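Protein kinase domain-containing protein (Chaetomium thermophilum, PDB 6Z3U) probably acts as the cyclin-dependent serine/threonine kinase of the CAK complex, transferring phosphate from ATP to proteins, including the RNA polymerase II CTD repeats. Local coordinates at residues R219-N224 against G283-E288. Numbering follows the deposited sequence.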
loop_
_atom_site.group_PDB
_atom_site.type_symbol
_atom_site.label_atom_id
_atom_site.label_comp_id
_atom_site.label_asym_id
_atom_site.label_seq_id
_atom_site.Cartn_x
_atom_site.Cartn_y
_atom_site.Cartn_z
ATOM N N ARG B 219 3.113 12.455 -1.985
ATOM C CA ARG B 219 2.710 13.494 -1.037
ATOM C C ARG B 219 3.872 13.983 -0.175
ATOM O O ARG B 219 3.679 14.384 0.976
ATOM C CB ARG B 219 1.543 13.033 -0.155
ATOM C CG ARG B 219 0.354 12.511 -0.955
ATOM C CD ARG B 219 -0.826 12.100 -0.087
ATOM N NE ARG B 219 -0.447 11.366 1.112
ATOM C CZ ARG B 219 -1.320 10.851 1.971
ATOM N NH1 ARG B 219 -2.623 10.982 1.756
ATOM N NH2 ARG B 219 -0.891 10.200 3.042
ATOM N N ASP B 220 5.090 13.955 -0.715
ATOM C CA ASP B 220 6.212 14.626 -0.068
ATOM C C ASP B 220 7.400 14.755 -1.013
ATOM O O ASP B 220 8.543 14.507 -0.615
ATOM C CB ASP B 220 6.645 13.890 1.199
ATOM C CG ASP B 220 7.501 14.758 2.109
ATOM O OD1 ASP B 220 7.529 15.991 1.899
ATOM O OD2 ASP B 220 8.148 14.212 3.029
ATOM N N ILE B 221 7.148 15.144 -2.258
ATOM C CA ILE B 221 8.221 15.280 -3.235
ATOM C C ILE B 221 8.962 16.588 -3.001
ATOM O O ILE B 221 8.358 17.666 -2.946
ATOM C CB ILE B 221 7.675 15.187 -4.670
ATOM C CG1 ILE B 221 7.196 13.759 -4.942
ATOM C CG2 ILE B 221 8.733 15.620 -5.666
ATOM C CD1 ILE B 221 6.490 13.585 -6.260
ATOM N N LYS B 222 10.279 16.489 -2.865
ATOM C CA LYS B 222 11.153 17.638 -2.696
ATOM C C LYS B 222 12.569 17.196 -3.031
ATOM O O LYS B 222 12.843 15.990 -3.120
ATOM C CB LYS B 222 11.069 18.204 -1.269
ATOM C CG LYS B 222 11.149 17.148 -0.180
ATOM C CD LYS B 222 11.178 17.780 1.204
ATOM C CE LYS B 222 11.116 16.729 2.300
ATOM N NZ LYS B 222 11.236 17.336 3.655
ATOM N N PRO B 223 13.493 18.138 -3.233
ATOM C CA PRO B 223 14.840 17.742 -3.684
ATOM C C PRO B 223 15.537 16.747 -2.770
ATOM O O PRO B 223 16.123 15.771 -3.260
ATOM C CB PRO B 223 15.584 19.084 -3.754
ATOM C CG PRO B 223 14.515 20.096 -3.974
ATOM C CD PRO B 223 13.332 19.604 -3.197
ATOM N N ASN B 224 15.507 16.960 -1.453
ATOM C CA ASN B 224 16.268 16.092 -0.561
ATOM C C ASN B 224 15.672 14.697 -0.429
ATOM O O ASN B 224 16.284 13.846 0.224
ATOM C CB ASN B 224 16.390 16.729 0.825
ATOM C CG ASN B 224 15.053 17.126 1.401
ATOM O OD1 ASN B 224 14.460 18.123 0.989
ATOM N ND2 ASN B 224 14.571 16.355 2.368
ATOM N N GLY B 283 6.386 20.551 -10.182
ATOM C CA GLY B 283 6.556 21.881 -10.738
ATOM C C GLY B 283 7.459 22.754 -9.890
ATOM O O GLY B 283 8.242 23.547 -10.415
ATOM N N MET B 284 7.365 22.620 -8.565
ATOM C CA MET B 284 8.228 23.400 -7.683
ATOM C C MET B 284 9.662 22.885 -7.698
ATOM O O MET B 284 10.603 23.680 -7.587
ATOM C CB MET B 284 7.669 23.393 -6.261
ATOM C CG MET B 284 6.382 24.190 -6.116
ATOM S SD MET B 284 6.631 25.934 -6.504
ATOM C CE MET B 284 4.981 26.425 -6.990
ATOM N N VAL B 285 9.850 21.570 -7.827
ATOM C CA VAL B 285 11.198 21.034 -7.993
ATOM C C VAL B 285 11.773 21.465 -9.335
ATOM O O VAL B 285 12.952 21.825 -9.438
ATOM C CB VAL B 285 11.186 19.502 -7.845
ATOM C CG1 VAL B 285 12.521 18.918 -8.259
ATOM C CG2 VAL B 285 10.857 19.111 -6.414
ATOM N N PHE B 286 10.951 21.442 -10.384
ATOM C CA PHE B 286 11.391 21.943 -11.681
ATOM C C PHE B 286 11.824 23.398 -11.567
ATOM O O PHE B 286 12.922 23.769 -11.998
ATOM C CB PHE B 286 10.259 21.789 -12.697
ATOM C CG PHE B 286 10.678 21.973 -14.132
ATOM C CD1 PHE B 286 11.998 22.200 -14.477
ATOM C CD2 PHE B 286 9.728 21.934 -15.139
ATOM C CE1 PHE B 286 12.364 22.375 -15.799
ATOM C CE2 PHE B 286 10.087 22.107 -16.462
ATOM C CZ PHE B 286 11.406 22.330 -16.791
ATOM N N ALA B 287 10.978 24.236 -10.965
ATOM C CA ALA B 287 11.313 25.648 -10.828
ATOM C C ALA B 287 12.547 25.836 -9.960
ATOM O O ALA B 287 13.400 26.679 -10.259
ATOM C CB ALA B 287 10.129 26.417 -10.245
ATOM N N GLU B 288 12.653 25.073 -8.871
ATOM C CA GLU B 288 13.814 25.196 -7.997
ATOM C C GLU B 288 15.103 24.815 -8.712
ATOM O O GLU B 288 16.163 25.388 -8.429
ATOM C CB GLU B 288 13.630 24.329 -6.754
ATOM C CG GLU B 288 14.804 24.372 -5.803
ATOM C CD GLU B 288 14.439 23.859 -4.431
ATOM O OE1 GLU B 288 15.355 23.663 -3.603
ATOM O OE2 GLU B 288 13.230 23.652 -4.180
#
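V285, on helix 276-291, points its CG2 methyl at the I221 side chain, the K222 alpha carbon and the P223 ring. That methyl lies anti to its own carbonyl carbon, beside the backbone N, and meets K222 through the main chain, with V285 CG2 4.0 Å from K222 CA. The same carbon reaches P223 CD at 4.1 Å, where the valine and proline side chains run past each other in opposite senses. I221 comes to V285 at about a right angle and offers its CG2 branch, 4.2 Å from V285 CG2. I221 and V285 also touch helix 194-213, through V208 and L204 respectively, which extends this apolar packing. K222 takes part with its backbone, while its extended side chain leads away from the helix.

One turn later, E288 sends an extended chain to the proline ring, its CG anti to the backbone N (chi1 179°). The carboxylate rests against the ring's outer carbon, with E288 OE1 3.7 Å and E288 OE2 3.8 Å from P223 CG. This is van der Waals contact; the polar demand of E288 OE2 is met by a hydrogen bond to Y261 OH, and Y261 also touches P223. With an alanine here in place of P223 the ring carbons CG and CD are gone, which would probably leave the E288 carboxylate and V285 CG2 without the surface that packs against both. The HRDIKPN sequence at 218-224 is the kinase catalytic loop, carrying the predicted proton acceptor D220, and its apolar side here packs against helix 276-291 in the helical C-lobe, as in the CDK fold.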